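Local coordinates for protein fructuronate-tagaturonate epimerase UxaE from Cohnella laeviribosi in complex with 1 glycerol (Cohnella laeviribosi, PDB 6IL9) that probably catalyses the zinc-dependent interconversion of tagaturonate and fructuronate as an epimerase built on a TIM barrel, at residues 89-93 with 336-340; 186-192 with 242-247; 225-230 with 327-332; 251-256 with 291-297. All blocks are in the same frame, centred on the assembly; numbering follows the deposited sequence.

All four contacts lie in or around one TIM barrel, whose zinc is held by H161, D273 and H343. Interaction 1 lies at the starts of barrel strands, with the T93 side chain about 13 Å from a bound glycerol. It meets interaction 4 directly: K89 NZ forms a salt bridge with D297 OD1 at 2.6 Å. It also packs against interaction 3, Y338 OH lying 3.4 Å from I332 CG2. Interactions 2 and 4 use successive parts of helix 234-259, their centres 18 Å apart; the side chains of I187 and M251 lie about 12 and 13 Å from the zinc. Interaction 3 brings the hairpin preceding that helix onto helix 319-336.

Interaction 1: residues 89-93 with 336-340; sequences KQSAT and FGYKL
K339 turns CG beside its backbone N, anti to the carbonyl carbon (chi1 -46°), and a bend at chi3 then delivers the ammonium to T93, whose OG1 sits between its own N and carbonyl carbon (chi1 50°). K339 NZ donates to T93 OG1 at 2.8 Å. A second bond runs from K339 NZ to S91 O at 2.9 Å, approaching from above the carbonyl plane, 38° out of it. F363 O and a water, 2.7 Å from K339 NZ and itself bonded to S91 OG, bring the surrounding oxygens to four, which must share three N-H groups; H364 is a second partner for T93 OG1. These oxygens probably help to compensate the charge of the buried ammonium.

On its way, the K339 chain passes the loop backbone, with CG 3.2 Å from K89 O. K89 in turn lays its CD against G337 O, also at 3.2 Å, and sends NZ on to D297 and I298 O. Water links the segments twice more: one molecule joins K89 NZ to F336 O, another Q90 NE2 to G337 O. G337, at positive phi, ends helix 319-336; a CB there would press on the preceding carbonyl O.

R362 grips both K89 O and G337 O just ahead of strand 363-367. That strand lies between 339-342 and 93-96 in the barrel, so K339 reaches past its first residue to the strand beyond, tying three consecutive strand starts together at the end of the barrel where the chains enter.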
loop_
_atom_site.group_PDB
_atom_site.type_symbol
_atom_site.label_atom_id
_atom_site.label_comp_id
_atom_site.label_asym_id
_atom_site.label_seq_id
_atom_site.Cartn_x
_atom_site.Cartn_y
_atom_site.Cartn_z
ATOM N N LYS A 89 -15.508 -7.848 0.404
ATOM C CA LYS A 89 -14.559 -8.778 1.007
ATOM C C LYS A 89 -14.514 -10.153 0.339
ATOM O O LYS A 89 -13.875 -11.064 0.884
ATOM C CB LYS A 89 -14.854 -8.915 2.508
ATOM C CG LYS A 89 -16.269 -9.353 2.840
ATOM C CD LYS A 89 -16.595 -9.135 4.321
ATOM C CE LYS A 89 -17.207 -7.774 4.541
ATOM N NZ LYS A 89 -17.574 -7.567 5.971
ATOM N N GLN A 90 -15.125 -10.332 -0.834
ATOM C CA GLN A 90 -15.204 -11.647 -1.472
ATOM C C GLN A 90 -14.395 -11.753 -2.761
ATOM O O GLN A 90 -14.830 -12.372 -3.734
ATOM C CB GLN A 90 -16.654 -12.017 -1.757
ATOM C CG GLN A 90 -17.302 -12.716 -0.611
ATOM C CD GLN A 90 -16.523 -13.929 -0.167
ATOM O OE1 GLN A 90 -16.116 -14.782 -0.975
ATOM N NE2 GLN A 90 -16.290 -14.008 1.129
ATOM N N SER A 91 -13.198 -11.181 -2.780
ATOM C CA SER A 91 -12.355 -11.232 -3.966
ATOM C C SER A 91 -10.917 -11.023 -3.520
ATOM O O SER A 91 -10.638 -10.810 -2.336
ATOM C CB SER A 91 -12.772 -10.176 -4.995
ATOM O OG SER A 91 -12.706 -8.881 -4.416
ATOM N N ALA A 92 -10.002 -11.097 -4.479
ATOM C CA ALA A 92 -8.593 -10.830 -4.214
ATOM C C ALA A 92 -8.268 -9.365 -4.491
ATOM O O ALA A 92 -8.758 -8.784 -5.459
ATOM C CB ALA A 92 -7.713 -11.726 -5.083
ATOM N N THR A 93 -7.447 -8.767 -3.624
ATOM C CA THR A 93 -6.988 -7.395 -3.815
ATOM C C THR A 93 -5.489 -7.328 -3.552
ATOM O O THR A 93 -4.944 -8.080 -2.737
ATOM C CB THR A 93 -7.736 -6.382 -2.890
ATOM O OG1 THR A 93 -7.724 -6.855 -1.532
ATOM C CG2 THR A 93 -9.209 -6.178 -3.334
ATOM N N PHE A 336 -15.787 -15.543 10.022
ATOM C CA PHE A 336 -16.411 -14.248 10.257
ATOM C C PHE A 336 -16.617 -13.431 8.985
ATOM O O PHE A 336 -17.343 -12.425 9.029
ATOM C CB PHE A 336 -15.576 -13.442 11.261
ATOM C CG PHE A 336 -15.614 -14.003 12.654
ATOM C CD1 PHE A 336 -16.803 -14.033 13.362
ATOM C CD2 PHE A 336 -14.473 -14.521 13.244
ATOM C CE1 PHE A 336 -16.859 -14.565 14.652
ATOM C CE2 PHE A 336 -14.516 -15.048 14.524
ATOM C CZ PHE A 336 -15.716 -15.074 15.230
ATOM N N GLY A 337 -15.983 -13.811 7.868
ATOM C CA GLY A 337 -16.303 -13.272 6.561
ATOM C C GLY A 337 -15.295 -12.287 5.990
ATOM O O GLY A 337 -15.359 -11.996 4.791
ATOM N N TYR A 338 -14.402 -11.727 6.809
ATOM C CA TYR A 338 -13.421 -10.781 6.296
ATOM C C TYR A 338 -12.225 -11.553 5.742
ATOM O O TYR A 338 -12.162 -12.783 5.821
ATOM C CB TYR A 338 -13.004 -9.799 7.400
ATOM C CG TYR A 338 -12.474 -10.487 8.631
ATOM C CD1 TYR A 338 -11.145 -10.909 8.705
ATOM C CD2 TYR A 338 -13.302 -10.720 9.730
ATOM C CE1 TYR A 338 -10.672 -11.561 9.827
ATOM C CE2 TYR A 338 -12.829 -11.353 10.856
ATOM C CZ TYR A 338 -11.514 -11.776 10.891
ATOM O OH TYR A 338 -11.059 -12.417 12.018
ATOM N N LYS A 339 -11.263 -10.827 5.161
ATOM C CA LYS A 339 -10.072 -11.423 4.563
ATOM C C LYS A 339 -8.854 -11.183 5.442
ATOM O O LYS A 339 -8.763 -10.169 6.133
ATOM C CB LYS A 339 -9.781 -10.822 3.180
ATOM C CG LYS A 339 -10.976 -10.708 2.263
ATOM C CD LYS A 339 -10.527 -10.388 0.850
ATOM C CE LYS A 339 -9.853 -9.036 0.741
ATOM N NZ LYS A 339 -9.662 -8.649 -0.710
ATOM N N LEU A 340 -7.883 -12.093 5.357
ATOM C CA LEU A 340 -6.568 -11.811 5.918
ATOM C C LEU A 340 -5.837 -10.791 5.062
ATOM O O LEU A 340 -5.889 -10.836 3.827
ATOM C CB LEU A 340 -5.732 -13.087 5.997
ATOM C CG LEU A 340 -6.173 -14.147 6.989
ATOM C CD1 LEU A 340 -5.154 -15.291 6.942
ATOM C CD2 LEU A 340 -6.282 -13.564 8.382
HETATM O O HOH W 1 -17.743 -10.145 7.548
HETATM O O HOH W 2 -17.570 -12.648 3.029
HETATM O O HOH W 3 -12.148 -8.229 -1.761
#

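Interaction 2: residues 186-192 with 242-247; sequences QIDNEAA and LVYREA
D188 N donates to V243 O at 3.0 Å, almost straight at 174° and on a lone pair in the carbonyl plane, which fastens a non-helical backbone to helix 234-259 just where that helix is kinked. Neither E246 N nor A247 N bonds to the turn before. For A247 N a water bridges the break, donating to V243 O at 2.7 Å and accepting from A247 N at 2.9 Å, and its other hydrogen goes to Q186 O. A second water ties Q186 O to E246 OE1, so the opened turn is closed through solvent and the neighbouring loop.

I187 packs beside the kink. Its CD1 touches Y244 CD1 at 3.6 Å and A247 CB at 3.7 Å, while its CG2 branch meets V243 CG1. That same V243 methyl lies over one face of the Y244 ring, toward the rim. The other branch, V243 CG2, packs against A192 CB at 3.8 Å, and A191 CB meets L242 CB. Q186 contributes mainly its CB, laid on A247 CA at 3.6 Å.

D188 is the N-cap of helix 189-193. With CG anti to the backbone N (chi1 -169°), OD1 takes A191 N at 3.1 Å from above the carboxylate plane. D188 CB lies against L242 O.

The contact thus joins the turns following barrel strand 178-182 to the long helix before strand 267-271. Y244 continues onto S283 and V287 of helix 281-293, L242 onto helix 196-204, and I187 onto T275.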
loop_
_atom_site.group_PDB
_atom_site.type_symbol
_atom_site.label_atom_id
_atom_site.label_comp_id
_atom_site.label_asym_id
_atom_site.label_seq_id
_atom_site.Cartn_x
_atom_site.Cartn_y
_atom_site.Cartn_z
ATOM N N GLN A 186 -2.829 1.216 20.768
ATOM C CA GLN A 186 -3.757 0.817 21.815
ATOM C C GLN A 186 -3.441 -0.555 22.390
ATOM O O GLN A 186 -3.972 -0.905 23.448
ATOM C CB GLN A 186 -5.191 0.833 21.276
ATOM C CG GLN A 186 -5.803 2.229 21.167
ATOM C CD GLN A 186 -5.391 2.975 19.902
ATOM O OE1 GLN A 186 -4.798 2.405 18.989
ATOM N NE2 GLN A 186 -5.697 4.267 19.857
ATOM N N ILE A 187 -2.595 -1.336 21.721
ATOM C CA ILE A 187 -2.242 -2.664 22.199
ATOM C C ILE A 187 -1.400 -2.539 23.463
ATOM O O ILE A 187 -0.472 -1.724 23.531
ATOM C CB ILE A 187 -1.490 -3.439 21.107
ATOM C CG1 ILE A 187 -2.348 -3.550 19.843
ATOM C CG2 ILE A 187 -1.084 -4.809 21.605
ATOM C CD1 ILE A 187 -3.509 -4.509 19.979
ATOM N N ASP A 188 -1.715 -3.352 24.469
ATOM C CA ASP A 188 -0.944 -3.342 25.715
ATOM C C ASP A 188 0.148 -4.403 25.605
ATOM O O ASP A 188 -0.032 -5.564 25.978
ATOM C CB ASP A 188 -1.854 -3.565 26.916
ATOM C CG ASP A 188 -1.148 -3.298 28.235
ATOM O OD1 ASP A 188 0.097 -3.349 28.248
ATOM O OD2 ASP A 188 -1.829 -3.036 29.249
ATOM N N ASN A 189 1.313 -3.987 25.103
ATOM C CA ASN A 189 2.387 -4.945 24.859
ATOM C C ASN A 189 3.032 -5.428 26.155
ATOM O O ASN A 189 3.478 -6.579 26.227
ATOM C CB ASN A 189 3.433 -4.330 23.929
ATOM C CG ASN A 189 3.021 -4.388 22.467
ATOM O OD1 ASN A 189 3.184 -5.416 21.810
ATOM N ND2 ASN A 189 2.482 -3.285 21.954
ATOM N N GLU A 190 3.089 -4.584 27.188
ATOM C CA GLU A 190 3.669 -5.039 28.446
ATOM C C GLU A 190 2.795 -6.115 29.082
ATOM O O GLU A 190 3.306 -7.062 29.686
ATOM C CB GLU A 190 3.882 -3.862 29.397
ATOM C CG GLU A 190 2.883 -2.722 29.264
ATOM C CD GLU A 190 3.314 -1.482 30.033
ATOM O OE1 GLU A 190 3.947 -1.639 31.100
ATOM O OE2 GLU A 190 3.025 -0.353 29.574
ATOM N N ALA A 191 1.472 -6.015 28.909
ATOM C CA ALA A 191 0.587 -7.086 29.360
ATOM C C ALA A 191 0.841 -8.383 28.604
ATOM O O ALA A 191 0.601 -9.469 29.141
ATOM C CB ALA A 191 -0.873 -6.665 29.202
ATOM N N ALA A 192 1.309 -8.296 27.356
ATOM C CA ALA A 192 1.581 -9.514 26.601
ATOM C C ALA A 192 2.841 -10.211 27.101
ATOM O O ALA A 192 2.938 -11.439 27.018
ATOM C CB ALA A 192 1.699 -9.194 25.111
ATOM N N LEU A 242 -6.471 -8.146 28.494
ATOM C CA LEU A 242 -5.561 -7.054 28.829
ATOM C C LEU A 242 -4.836 -6.519 27.599
ATOM O O LEU A 242 -4.627 -5.307 27.474
ATOM C CB LEU A 242 -4.547 -7.520 29.870
ATOM C CG LEU A 242 -5.132 -7.832 31.241
ATOM C CD1 LEU A 242 -4.034 -8.323 32.180
ATOM C CD2 LEU A 242 -5.806 -6.595 31.816
ATOM N N VAL A 243 -4.435 -7.406 26.684
ATOM C CA VAL A 243 -3.644 -6.973 25.538
ATOM C C VAL A 243 -4.507 -6.199 24.546
ATOM O O VAL A 243 -4.059 -5.205 23.962
ATOM C CB VAL A 243 -2.961 -8.184 24.870
ATOM C CG1 VAL A 243 -2.252 -7.752 23.592
ATOM C CG2 VAL A 243 -1.965 -8.832 25.834
ATOM N N TYR A 244 -5.752 -6.637 24.339
ATOM C CA TYR A 244 -6.529 -6.218 23.184
ATOM C C TYR A 244 -7.773 -5.388 23.488
ATOM O O TYR A 244 -8.303 -4.773 22.555
ATOM C CB TYR A 244 -6.954 -7.448 22.358
ATOM C CG TYR A 244 -5.782 -8.159 21.717
ATOM C CD1 TYR A 244 -5.163 -7.638 20.586
ATOM C CD2 TYR A 244 -5.273 -9.330 22.262
ATOM C CE1 TYR A 244 -4.076 -8.269 20.009
ATOM C CE2 TYR A 244 -4.182 -9.971 21.689
ATOM C CZ TYR A 244 -3.593 -9.434 20.563
ATOM O OH TYR A 244 -2.511 -10.057 19.988
ATOM N N ARG A 245 -8.261 -5.340 24.736
ATOM C CA ARG A 245 -9.566 -4.721 24.983
ATOM C C ARG A 245 -9.586 -3.259 24.555
ATOM O O ARG A 245 -10.535 -2.807 23.904
ATOM C CB ARG A 245 -9.968 -4.832 26.456
ATOM C CG ARG A 245 -11.274 -4.110 26.755
ATOM C CD ARG A 245 -11.729 -4.253 28.196
ATOM N NE ARG A 245 -12.566 -3.120 28.602
ATOM C CZ ARG A 245 -13.853 -2.972 28.292
ATOM N NH1 ARG A 245 -14.493 -3.884 27.564
ATOM N NH2 ARG A 245 -14.508 -1.898 28.711
ATOM N N GLU A 246 -8.552 -2.495 24.928
ATOM C CA GLU A 246 -8.542 -1.081 24.571
ATOM C C GLU A 246 -8.496 -0.901 23.057
ATOM O O GLU A 246 -9.122 0.016 22.513
ATOM C CB GLU A 246 -7.363 -0.378 25.244
ATOM C CG GLU A 246 -7.301 1.111 24.971
ATOM C CD GLU A 246 -6.124 1.784 25.663
ATOM O OE1 GLU A 246 -5.607 1.214 26.653
ATOM O OE2 GLU A 246 -5.723 2.885 25.219
ATOM N N ALA A 247 -7.772 -1.779 22.360
ATOM C CA ALA A 247 -7.737 -1.707 20.904
ATOM C C ALA A 247 -9.097 -2.042 20.303
ATOM O O ALA A 247 -9.520 -1.411 19.331
ATOM C CB ALA A 247 -6.657 -2.640 20.356
HETATM O O HOH W 4 -5.514 -2.997 23.716
HETATM O O HOH W 5 -2.994 -0.383 26.015
#

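Interaction 3: residues 225-230 with 327-332; sequences VGPHAI and AVHAAI
H228 and V225, the ends of a type II' turn in the β hairpin of strands 221-225 and 228-232, rest on V328 and A331 of helix 319-336 of the TIM barrel, with strand 228-230 nearly perpendicular to the helix (82°). Going along the helix, A327 comes first: its O is 3.7 Å from H228 NE2, approaching the ring obliquely. V328 follows with both branches. CG2 makes a CH-pi contact over one face of the imidazole, 4.0 Å from the H228 ring centroid, while P227 CG lies over the opposite face; CG1 turns to I230 CD1. H228 holds its CG beside the backbone N (chi1 -53°), and this places the ring between V328 of the helix and P227 of its own turn. With an alanine here, V328 CG2 and A331 CB would probably lose the surface they rest on, opening a gap between the turn and the helix. A331 puts CB 3.7 Å from H228 CD2 and 3.9 Å from V225 CG1, spanning both ends of the turn. Last comes I332, whose side chain crosses that of I230 at about a right angle, with I332 CD1 and I230 CD1 meeting at 4.0 Å.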
loop_
_atom_site.group_PDB
_atom_site.type_symbol
_atom_site.label_atom_id
_atom_site.label_comp_id
_atom_site.label_asym_id
_atom_site.label_seq_id
_atom_site.Cartn_x
_atom_site.Cartn_y
_atom_site.Cartn_z
ATOM N N VAL A 225 -13.734 -23.835 14.825
ATOM C CA VAL A 225 -13.506 -22.987 13.662
ATOM C C VAL A 225 -13.020 -23.892 12.540
ATOM O O VAL A 225 -11.813 -24.085 12.356
ATOM C CB VAL A 225 -12.504 -21.864 13.984
ATOM C CG1 VAL A 225 -12.443 -20.852 12.860
ATOM C CG2 VAL A 225 -12.898 -21.181 15.290
ATOM N N GLY A 226 -13.959 -24.482 11.804
ATOM C CA GLY A 226 -13.627 -25.564 10.911
ATOM C C GLY A 226 -12.974 -26.693 11.682
ATOM O O GLY A 226 -13.437 -27.089 12.759
ATOM N N PRO A 227 -11.865 -27.222 11.157
ATOM C CA PRO A 227 -11.179 -28.334 11.825
ATOM C C PRO A 227 -10.367 -27.919 13.037
ATOM O O PRO A 227 -9.694 -28.766 13.634
ATOM C CB PRO A 227 -10.268 -28.882 10.715
ATOM C CG PRO A 227 -9.961 -27.686 9.877
ATOM C CD PRO A 227 -11.180 -26.804 9.918
ATOM N N HIS A 228 -10.416 -26.649 13.424
ATOM C CA HIS A 228 -9.591 -26.121 14.497
ATOM C C HIS A 228 -10.442 -25.863 15.729
ATOM O O HIS A 228 -11.498 -25.233 15.640
ATOM C CB HIS A 228 -8.896 -24.835 14.047
ATOM C CG HIS A 228 -8.142 -24.999 12.767
ATOM N ND1 HIS A 228 -6.953 -25.690 12.696
ATOM C CD2 HIS A 228 -8.427 -24.607 11.504
ATOM C CE1 HIS A 228 -6.524 -25.692 11.448
ATOM N NE2 HIS A 228 -7.403 -25.048 10.702
ATOM N N ALA A 229 -9.988 -26.362 16.865
ATOM C CA ALA A 229 -10.626 -26.094 18.143
ATOM C C ALA A 229 -9.846 -24.986 18.833
ATOM O O ALA A 229 -8.619 -25.064 18.947
ATOM C CB ALA A 229 -10.669 -27.351 19.013
ATOM N N ILE A 230 -10.555 -23.940 19.252
ATOM C CA ILE A 230 -9.962 -22.810 19.961
ATOM C C ILE A 230 -10.568 -22.785 21.355
ATOM O O ILE A 230 -11.785 -22.624 21.504
ATOM C CB ILE A 230 -10.202 -21.480 19.227
ATOM C CG1 ILE A 230 -9.577 -21.524 17.827
ATOM C CG2 ILE A 230 -9.637 -20.320 20.034
ATOM C CD1 ILE A 230 -9.720 -20.218 17.053
ATOM N N ALA A 327 -3.005 -21.450 8.947
ATOM C CA ALA A 327 -4.186 -22.290 8.777
ATOM C C ALA A 327 -5.315 -21.842 9.698
ATOM O O ALA A 327 -6.468 -21.726 9.264
ATOM C CB ALA A 327 -3.829 -23.758 9.038
ATOM N N VAL A 328 -4.997 -21.568 10.968
ATOM C CA VAL A 328 -6.021 -21.141 11.920
ATOM C C VAL A 328 -6.468 -19.711 11.629
ATOM O O VAL A 328 -7.669 -19.410 11.640
ATOM C CB VAL A 328 -5.509 -21.284 13.362
ATOM C CG1 VAL A 328 -6.668 -21.108 14.329
ATOM C CG2 VAL A 328 -4.871 -22.647 13.547
ATOM N N HIS A 329 -5.510 -18.806 11.387
ATOM C CA HIS A 329 -5.841 -17.422 11.046
ATOM C C HIS A 329 -6.799 -17.372 9.869
ATOM O O HIS A 329 -7.777 -16.616 9.880
ATOM C CB HIS A 329 -4.580 -16.632 10.683
ATOM C CG HIS A 329 -3.728 -16.242 11.848
ATOM N ND1 HIS A 329 -4.233 -15.610 12.964
ATOM C CD2 HIS A 329 -2.394 -16.352 12.048
ATOM C CE1 HIS A 329 -3.248 -15.370 13.813
ATOM N NE2 HIS A 329 -2.123 -15.812 13.282
ATOM N N ALA A 330 -6.523 -18.173 8.832
ATOM C CA ALA A 330 -7.370 -18.175 7.639
ATOM C C ALA A 330 -8.749 -18.737 7.943
ATOM O O ALA A 330 -9.749 -18.283 7.374
ATOM C CB ALA A 330 -6.720 -18.992 6.521
ATOM N N ALA A 331 -8.819 -19.741 8.821
ATOM C CA ALA A 331 -10.109 -20.313 9.197
ATOM C C ALA A 331 -10.948 -19.310 9.979
ATOM O O ALA A 331 -12.177 -19.261 9.821
ATOM C CB ALA A 331 -9.895 -21.593 10.015
ATOM N N ILE A 332 -10.302 -18.520 10.838
ATOM C CA ILE A 332 -11.013 -17.485 11.589
ATOM C C ILE A 332 -11.585 -16.440 10.644
ATOM O O ILE A 332 -12.746 -16.033 10.769
ATOM C CB ILE A 332 -10.078 -16.843 12.627
ATOM C CG1 ILE A 332 -9.695 -17.872 13.686
ATOM C CG2 ILE A 332 -10.746 -15.595 13.251
ATOM C CD1 ILE A 332 -8.432 -17.477 14.456
#

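Interaction 4: residues 251-256 with 291-297; sequences MIYIYE and LIGKNVD
A Schellman motif closes helix 281-293 of the TIM barrel, and its residue V296 lies on Y255 of helix 234-259. N295, at positive phi, is the C-prime residue; N295 N bonds to I292 O, and V296 N returns to L291 O at 3.1 Å. K294 N also reaches L291 O, from the opposite face of the carbonyl plane. With CG opposite the backbone N across the CA-CB bond (chi1 178°), the Y255 ring lies flat against the chain leaving the motif. V296 CA stands over the face, 4.0 Å from the Y255 ring centroid and 16° off its normal, in a CH-pi contact. D297 N lies over the same face. Replacing Y255 by a serine would probably strip V296 CA and D297 N of this flat support and open a gap between helix 234-259 and the chain leaving helix 281-293.

One turn earlier, I252 CG1 packs on L291 CD2 at 3.8 Å and also nears V296 CG2. M251 crosses L291 at about a right angle, its SD 3.5 Å from L291 CD1, and both side chains continue onto I270 of strand 267-271. The outer side is polar: E256 OE2 and K294 NZ form a salt bridge at a long 3.5 Å, the lysine chain bending back over I252. A water also ties E256 OE2 to the backbone K294 O, at 3.0 and 2.6 Å respectively.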
loop_
_atom_site.group_PDB
_atom_site.type_symbol
_atom_site.label_atom_id
_atom_site.label_comp_id
_atom_site.label_asym_id
_atom_site.label_seq_id
_atom_site.Cartn_x
_atom_site.Cartn_y
_atom_site.Cartn_z
ATOM N N MET A 251 -11.372 0.223 17.840
ATOM C CA MET A 251 -11.944 -0.233 16.576
ATOM C C MET A 251 -13.429 0.105 16.494
ATOM O O MET A 251 -13.905 0.659 15.494
ATOM C CB MET A 251 -11.738 -1.749 16.424
ATOM C CG MET A 251 -10.290 -2.233 16.332
ATOM S SD MET A 251 -10.081 -4.028 16.661
ATOM C CE MET A 251 -8.335 -4.038 17.055
ATOM N N ILE A 252 -14.181 -0.240 17.540
ATOM C CA ILE A 252 -15.621 -0.014 17.532
ATOM C C ILE A 252 -15.925 1.477 17.447
ATOM O O ILE A 252 -16.814 1.900 16.701
ATOM C CB ILE A 252 -16.265 -0.644 18.778
ATOM C CG1 ILE A 252 -16.110 -2.166 18.730
ATOM C CG2 ILE A 252 -17.737 -0.254 18.872
ATOM C CD1 ILE A 252 -16.174 -2.830 20.099
ATOM N N TYR A 253 -15.195 2.285 18.217
ATOM C CA TYR A 253 -15.428 3.727 18.259
ATOM C C TYR A 253 -15.230 4.358 16.886
ATOM O O TYR A 253 -16.049 5.168 16.432
ATOM C CB TYR A 253 -14.487 4.352 19.289
ATOM C CG TYR A 253 -14.296 5.853 19.191
ATOM C CD1 TYR A 253 -15.264 6.730 19.676
ATOM C CD2 TYR A 253 -13.128 6.390 18.651
ATOM C CE1 TYR A 253 -15.077 8.108 19.611
ATOM C CE2 TYR A 253 -12.935 7.766 18.574
ATOM C CZ TYR A 253 -13.916 8.617 19.053
ATOM O OH TYR A 253 -13.731 9.982 18.986
ATOM N N ILE A 254 -14.147 3.987 16.206
ATOM C CA ILE A 254 -13.880 4.518 14.870
ATOM C C ILE A 254 -14.931 4.025 13.881
ATOM O O ILE A 254 -15.441 4.793 13.052
ATOM C CB ILE A 254 -12.456 4.135 14.424
ATOM C CG1 ILE A 254 -11.396 4.839 15.290
ATOM C CG2 ILE A 254 -12.258 4.431 12.949
ATOM C CD1 ILE A 254 -11.488 6.364 15.291
ATOM N N TYR A 255 -15.254 2.731 13.930
ATOM C CA TYR A 255 -16.263 2.202 13.016
ATOM C C TYR A 255 -17.577 2.969 13.150
ATOM O O TYR A 255 -18.168 3.400 12.151
ATOM C CB TYR A 255 -16.500 0.706 13.259
ATOM C CG TYR A 255 -17.587 0.222 12.329
ATOM C CD1 TYR A 255 -17.319 0.022 10.974
ATOM C CD2 TYR A 255 -18.892 0.028 12.778
ATOM C CE1 TYR A 255 -18.303 -0.360 10.095
ATOM C CE2 TYR A 255 -19.896 -0.366 11.896
ATOM C CZ TYR A 255 -19.588 -0.563 10.560
ATOM O OH TYR A 255 -20.572 -0.943 9.676
ATOM N N GLU A 256 -18.037 3.169 14.387
ATOM C CA GLU A 256 -19.330 3.810 14.578
ATOM C C GLU A 256 -19.273 5.302 14.272
ATOM O O GLU A 256 -20.239 5.853 13.736
ATOM C CB GLU A 256 -19.831 3.561 16.003
ATOM C CG GLU A 256 -20.167 2.105 16.255
ATOM C CD GLU A 256 -20.511 1.796 17.711
ATOM O OE1 GLU A 256 -20.298 2.655 18.595
ATOM O OE2 GLU A 256 -21.000 0.675 17.967
ATOM N N LEU A 291 -15.732 -7.773 17.755
ATOM C CA LEU A 291 -16.116 -6.786 16.754
ATOM C C LEU A 291 -17.375 -7.214 16.022
ATOM O O LEU A 291 -18.298 -6.419 15.827
ATOM C CB LEU A 291 -14.976 -6.591 15.760
ATOM C CG LEU A 291 -13.703 -6.025 16.366
ATOM C CD1 LEU A 291 -12.617 -6.068 15.327
ATOM C CD2 LEU A 291 -13.951 -4.602 16.832
ATOM N N ILE A 292 -17.414 -8.470 15.579
ATOM C CA ILE A 292 -18.575 -8.938 14.836
ATOM C C ILE A 292 -19.814 -8.909 15.728
ATOM O O ILE A 292 -20.917 -8.557 15.284
ATOM C CB ILE A 292 -18.288 -10.337 14.251
ATOM C CG1 ILE A 292 -17.059 -10.282 13.337
ATOM C CG2 ILE A 292 -19.446 -10.817 13.458
ATOM C CD1 ILE A 292 -17.228 -9.426 12.109
ATOM N N GLY A 293 -19.636 -9.200 17.020
ATOM C CA GLY A 293 -20.739 -9.082 17.960
ATOM C C GLY A 293 -21.277 -7.669 18.091
ATOM O O GLY A 293 -22.447 -7.477 18.423
ATOM N N LYS A 294 -20.443 -6.662 17.824
ATOM C CA LYS A 294 -20.865 -5.270 17.901
ATOM C C LYS A 294 -21.238 -4.693 16.538
ATOM O O LYS A 294 -21.298 -3.465 16.386
ATOM C CB LYS A 294 -19.776 -4.418 18.561
ATOM C CG LYS A 294 -19.779 -4.534 20.079
ATOM C CD LYS A 294 -20.975 -3.786 20.667
ATOM C CE LYS A 294 -20.660 -2.301 20.832
ATOM N NZ LYS A 294 -21.867 -1.436 20.673
ATOM N N ASN A 295 -21.476 -5.555 15.548
ATOM C CA ASN A 295 -21.983 -5.177 14.232
ATOM C C ASN A 295 -20.962 -4.411 13.401
ATOM O O ASN A 295 -21.336 -3.681 12.477
ATOM C CB ASN A 295 -23.287 -4.374 14.359
ATOM C CG ASN A 295 -24.325 -5.089 15.224
ATOM O OD1 ASN A 295 -24.668 -4.636 16.321
ATOM N ND2 ASN A 295 -24.822 -6.214 14.735
ATOM N N VAL A 296 -19.675 -4.582 13.686
ATOM C CA VAL A 296 -18.633 -3.915 12.909
ATOM C C VAL A 296 -18.463 -4.647 11.582
ATOM O O VAL A 296 -18.399 -5.882 11.548
ATOM C CB VAL A 296 -17.314 -3.869 13.695
ATOM C CG1 VAL A 296 -16.187 -3.344 12.804
ATOM C CG2 VAL A 296 -17.471 -2.998 14.956
ATOM N N ASP A 297 -18.384 -3.883 10.485
ATOM C CA ASP A 297 -18.265 -4.425 9.130
ATOM C C ASP A 297 -16.792 -4.386 8.734
ATOM O O ASP A 297 -16.250 -3.317 8.457
ATOM C CB ASP A 297 -19.118 -3.612 8.156
ATOM C CG ASP A 297 -19.103 -4.165 6.740
ATOM O OD1 ASP A 297 -18.675 -5.317 6.530
ATOM O OD2 ASP A 297 -19.544 -3.431 5.825
HETATM O O HOH W 6 -20.722 1.013 20.603
HETATM O O HOH W 7 -21.122 -1.051 15.458
#